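PDB 3K1T: glutamate--cysteine ligase GshA from Methylobacillus flagellatus KT, which probably acts as a ligase joining glutamate to cysteine to make gamma-glutamylcysteine. Local coordinates for residues Q38-P43 with A416-Q421; G67-L72 with V345-D350. All blocks are in the same frame, centred on the assembly; numbering follows the deposited sequence.

Contact 1: residues Q38-P43 with A416-Q421; sequences QEYGAP and ATIELQ
The ring of Tyr-40 lies flat against Ile-418 of the C-terminal helix. CG1 of the isoleucine sits over the middle of one ring face, 3.7 Å from the Tyr-40 ring centroid and only 7° off the normal, a CH-pi contact; its CD1 carries the cover on toward CE2 and CZ. The opposite face is taken by CG of Glu-39, the tyrosine's own neighbour, so the ring is sandwiched between aliphatic carbons. CG of Tyr-40 is anti to its carbonyl carbon (chi1 -65°), which swings the ring toward the helix.

One residue earlier on the helix, Thr-417 splits its two branches. CG2 meets the backbone carbonyls at the bend, 3.3 Å from Tyr-40 O, while OG1 is 3.2 Å from Pro-43 CD and hydrogen-bonds to Leu-413 O one turn back.

Polar contact is thin. Gln-421 brings its amide to the edge of the tyrosine ring, with the two planes 60° apart, and one water bridges Glu-39 O and, weakly, Gln-421 OE1.

The helix 26-40 ends here: Gly-41, with positive phi, turns the chain out toward strand 45-52. This is helix-end packing, in which the C-terminal turns of helices 26-40 and 398-421 meet through a CH-pi contact of isoleucine on tyrosine, with Thr-417 filling in at the bend.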
# COMPACT_ATOMS: atom_id res chain seq x y z
N GLN A 38 4.77 2.11 -16.00
CA GLN A 38 5.89 1.28 -16.49
C GLN A 38 6.82 2.09 -17.38
O GLN A 38 8.03 1.90 -17.37
CB GLN A 38 5.42 0.05 -17.29
CG GLN A 38 4.71 -1.01 -16.47
CD GLN A 38 4.20 -2.20 -17.30
OE1 GLN A 38 3.00 -2.56 -17.25
NE2 GLN A 38 5.11 -2.84 -18.03
N GLU A 39 6.24 2.99 -18.17
CA GLU A 39 7.02 3.86 -19.04
C GLU A 39 7.66 5.05 -18.32
O GLU A 39 8.82 5.37 -18.59
CB GLU A 39 6.14 4.35 -20.19
CG GLU A 39 6.83 5.38 -21.06
CD GLU A 39 6.18 5.58 -22.42
OE1 GLU A 39 5.07 5.07 -22.67
OE2 GLU A 39 6.82 6.28 -23.25
N TYR A 40 6.93 5.69 -17.39
CA TYR A 40 7.36 6.96 -16.81
C TYR A 40 7.81 7.07 -15.34
O TYR A 40 8.50 8.02 -14.98
CB TYR A 40 6.28 8.01 -17.07
CG TYR A 40 6.08 8.33 -18.53
CD1 TYR A 40 7.04 9.06 -19.25
CD2 TYR A 40 4.95 7.90 -19.20
CE1 TYR A 40 6.84 9.37 -20.59
CE2 TYR A 40 4.76 8.19 -20.52
CZ TYR A 40 5.70 8.93 -21.21
OH TYR A 40 5.44 9.18 -22.52
N GLY A 41 7.48 6.06 -14.56
CA GLY A 41 7.66 6.08 -13.12
C GLY A 41 6.63 7.07 -12.62
O GLY A 41 5.71 7.43 -13.38
N ALA A 42 6.83 7.48 -11.37
CA ALA A 42 6.03 8.47 -10.67
C ALA A 42 6.96 9.14 -9.64
O ALA A 42 7.97 8.56 -9.19
CB ALA A 42 4.82 7.82 -9.93
N PRO A 43 6.61 10.37 -9.23
CA PRO A 43 7.41 11.04 -8.21
C PRO A 43 7.30 10.31 -6.87
O PRO A 43 6.37 9.52 -6.65
CB PRO A 43 6.74 12.43 -8.06
CG PRO A 43 5.82 12.55 -9.18
CD PRO A 43 5.46 11.19 -9.64
N ALA A 416 2.77 15.73 -14.65
CA ALA A 416 3.93 16.31 -13.94
C ALA A 416 5.19 15.43 -14.11
O ALA A 416 6.30 15.97 -14.32
CB ALA A 416 3.62 16.51 -12.48
N THR A 417 4.99 14.11 -14.09
CA THR A 417 6.06 13.13 -14.26
C THR A 417 6.69 13.25 -15.66
O THR A 417 7.93 13.32 -15.80
CB THR A 417 5.52 11.70 -14.08
OG1 THR A 417 4.96 11.60 -12.78
CG2 THR A 417 6.64 10.61 -14.27
N ILE A 418 5.84 13.32 -16.67
CA ILE A 418 6.26 13.52 -18.06
C ILE A 418 7.01 14.86 -18.20
O ILE A 418 8.15 14.91 -18.72
CB ILE A 418 5.08 13.39 -19.05
CG1 ILE A 418 4.54 11.96 -19.03
CG2 ILE A 418 5.49 13.83 -20.48
CD1 ILE A 418 3.15 11.75 -19.74
N GLU A 419 6.40 15.94 -17.73
CA GLU A 419 7.02 17.25 -17.73
C GLU A 419 8.43 17.25 -17.12
O GLU A 419 9.36 17.79 -17.72
CB GLU A 419 6.14 18.24 -16.96
CG GLU A 419 6.62 19.70 -16.86
CD GLU A 419 5.87 20.51 -15.77
OE1 GLU A 419 4.92 19.99 -15.10
OE2 GLU A 419 6.23 21.68 -15.55
N LEU A 420 8.57 16.68 -15.93
CA LEU A 420 9.84 16.64 -15.21
C LEU A 420 10.89 15.79 -15.96
O LEU A 420 12.05 16.17 -16.04
CB LEU A 420 9.64 16.15 -13.76
CG LEU A 420 10.76 16.25 -12.70
CD1 LEU A 420 11.06 17.71 -12.33
CD2 LEU A 420 10.44 15.42 -11.41
N GLN A 421 10.48 14.67 -16.56
CA GLN A 421 11.39 13.86 -17.37
C GLN A 421 11.95 14.67 -18.53
O GLN A 421 13.10 14.50 -18.88
CB GLN A 421 10.71 12.62 -17.95
CG GLN A 421 10.38 11.58 -16.92
CD GLN A 421 10.33 10.14 -17.43
OE1 GLN A 421 10.50 9.86 -18.64
NE2 GLN A 421 10.10 9.22 -16.50
O HOH W 1 10.10 7.22 -20.72

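Contact 2: residues G67-L72 with V345-D350; sequences GGFNNL and VIYMMD. With SO4 (sulfate ion), chain B.
Gly-68 and Tyr-347 meet where a loop with a single 3-10 turn, residues 69-71, lies across one side of strand 340-349, the closest CA atoms, those of Leu-72 and Tyr-347, being 8.6 Å apart, so that side chains fill the gap.

Tyr-347 does most of the filling. Its CD2–CE2 edge points into the face of Phe-69, with CE2 over the middle of that ring; the planes stand at 86° and the centroids are 5.0 Å apart, a T-shaped pair. One face of the tyrosine is covered by Leu-72, whose CD2 comes within 3.8 Å of Tyr-347 CG, offset toward the rim. With CD1 of the leucine anti to its CA, the other branch, CD2, is the one left over the ring. Beyond the aromatic pair, the selenium of Met-349, a selenomethionine, reaches 4.4 Å from Phe-69 CE1. Leu-118 and Ile-121 of helix 109-124 also pack on Phe-69.

At its far end the hydroxyl of Tyr-347 accepts a weak bond from Gly-68 N, 2.8 Å away and bent to 129°, and gives its own weak bond to O2 of a sulfate, with OH and O2 2.6 Å apart. Gly-67 N holds O4 of the same ion in a straighter bond, 2.8 Å at 156°. Ser-47, Asn-63 and Arg-359 also hydrogen-bond to the sulfate. The tyrosine hydroxyl sits where a CB on Gly-68 would lie.

With an alanine here in place of Tyr-347, Phe-69 would probably lose its aromatic partner, Leu-72 the face it covers, and Gly-68 N and the sulfate the hydroxyl between them.

A backbone N-H, two hydroxyls, a side-chain amide and a guanidinium group thus converge on one anion; the sulfate probably came from the crystallisation liquor, but the chemistry is that of a pocket suited to a negatively charged group.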
# COMPACT_ATOMS: atom_id res chain seq x y z
N GLY A 67 3.02 19.98 1.51
CA GLY A 67 3.29 20.50 2.84
C GLY A 67 2.17 20.42 3.85
O GLY A 67 2.17 21.16 4.82
N GLY A 68 1.22 19.51 3.62
CA GLY A 68 0.07 19.36 4.49
C GLY A 68 -0.11 17.92 4.98
O GLY A 68 -1.24 17.46 5.19
N PHE A 69 0.99 17.21 5.21
CA PHE A 69 0.92 15.82 5.73
C PHE A 69 0.23 15.69 7.09
O PHE A 69 -0.30 14.64 7.42
CB PHE A 69 2.32 15.16 5.75
CG PHE A 69 2.76 14.71 4.40
CD1 PHE A 69 2.37 13.47 3.91
CD2 PHE A 69 3.55 15.52 3.60
CE1 PHE A 69 2.75 13.06 2.62
CE2 PHE A 69 3.94 15.13 2.33
CZ PHE A 69 3.52 13.90 1.82
N ASN A 70 0.24 16.75 7.87
CA ASN A 70 -0.41 16.75 9.16
C ASN A 70 -1.95 16.79 9.05
O ASN A 70 -2.63 16.61 10.04
CB ASN A 70 0.06 17.94 9.97
CG ASN A 70 -0.20 19.29 9.29
OD1 ASN A 70 0.30 19.54 8.20
ND2 ASN A 70 -0.94 20.19 9.97
N ASN A 71 -2.47 17.05 7.85
CA ASN A 71 -3.91 17.16 7.61
C ASN A 71 -4.54 15.86 7.16
O ASN A 71 -5.76 15.80 6.96
CB ASN A 71 -4.21 18.21 6.53
CG ASN A 71 -3.71 19.61 6.89
OD1 ASN A 71 -3.68 19.99 8.05
ND2 ASN A 71 -3.38 20.40 5.86
N LEU A 72 -3.71 14.84 6.94
CA LEU A 72 -4.18 13.54 6.50
C LEU A 72 -4.89 12.82 7.62
O LEU A 72 -4.61 13.01 8.80
CB LEU A 72 -3.02 12.67 5.95
CG LEU A 72 -2.32 13.24 4.71
CD1 LEU A 72 -1.17 12.34 4.28
CD2 LEU A 72 -3.28 13.51 3.49
N VAL A 345 -7.87 18.51 -2.04
CA VAL A 345 -6.44 18.27 -2.30
C VAL A 345 -6.19 16.76 -2.15
O VAL A 345 -6.48 16.21 -1.08
CB VAL A 345 -5.57 18.99 -1.24
CG1 VAL A 345 -4.07 18.87 -1.61
CG2 VAL A 345 -5.99 20.44 -1.06
N ILE A 346 -5.68 16.11 -3.19
CA ILE A 346 -5.46 14.69 -3.22
C ILE A 346 -3.95 14.41 -3.07
O ILE A 346 -3.14 14.95 -3.83
CB ILE A 346 -5.96 14.07 -4.56
CG1 ILE A 346 -7.40 14.49 -4.92
CG2 ILE A 346 -5.75 12.51 -4.55
CD1 ILE A 346 -8.36 14.32 -3.90
N TYR A 347 -3.60 13.57 -2.09
CA TYR A 347 -2.20 13.18 -1.81
C TYR A 347 -1.86 11.80 -2.40
O TYR A 347 -2.65 10.83 -2.29
CB TYR A 347 -1.96 13.15 -0.28
CG TYR A 347 -1.51 14.48 0.26
CD1 TYR A 347 -2.24 15.65 0.00
CD2 TYR A 347 -0.34 14.58 1.00
CE1 TYR A 347 -1.80 16.88 0.46
CE2 TYR A 347 0.09 15.80 1.50
CZ TYR A 347 -0.62 16.95 1.20
OH TYR A 347 -0.16 18.17 1.63
N MSE A 348 -0.68 11.73 -3.01
CA MSE A 348 -0.13 10.53 -3.58
C MSE A 348 1.29 10.31 -3.12
O MSE A 348 2.03 11.27 -2.89
CB MSE A 348 -0.18 10.58 -5.10
CG MSE A 348 -1.65 10.42 -5.61
SE MSE A 348 -1.98 11.35 -7.29
CE MSE A 348 -1.69 13.16 -6.64
N MSE A 349 1.65 9.04 -2.93
CA MSE A 349 3.05 8.62 -2.78
C MSE A 349 3.30 7.50 -3.78
O MSE A 349 2.44 6.62 -3.98
CB MSE A 349 3.32 8.20 -1.32
CG MSE A 349 3.02 9.33 -0.37
SE MSE A 349 3.67 8.96 1.46
CE MSE A 349 5.48 9.52 1.10
N ASP A 350 4.42 7.57 -4.48
CA ASP A 350 4.60 6.79 -5.71
C ASP A 350 3.34 7.06 -6.56
O ASP A 350 2.85 8.21 -6.57
CB ASP A 350 4.86 5.29 -5.44
CG ASP A 350 5.22 4.52 -6.71
OD1 ASP A 350 6.14 4.94 -7.40
OD2 ASP A 350 4.59 3.52 -7.05
S SO4 B . -0.06 21.26 -0.37
O1 SO4 B . -1.21 21.66 0.41
O2 SO4 B . -0.24 19.84 -0.37
O3 SO4 B . -0.11 21.77 -1.72
O4 SO4 B . 1.20 21.66 0.30

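How the contacts relate
From the N terminus the chain runs through helix 26-40 and reaches the first half of contact 1, then passes strands 45-52 and 57-63 into the loop 67-72 of contact 2. Some 270 residues later, after the mixed sheet and the four-stranded sheet, strand 340-349 returns to close contact 2. Helix 398-421, the last helix of the chain, then closes contact 1, so the smaller loop is nested within the larger. Contact 1 joins two helices; contact 2 joins a loop to the antiparallel sheet. Their centres lie 19 Å apart, yet they touch where Ala-42 CB packs 3.8 Å from Asp-350 C.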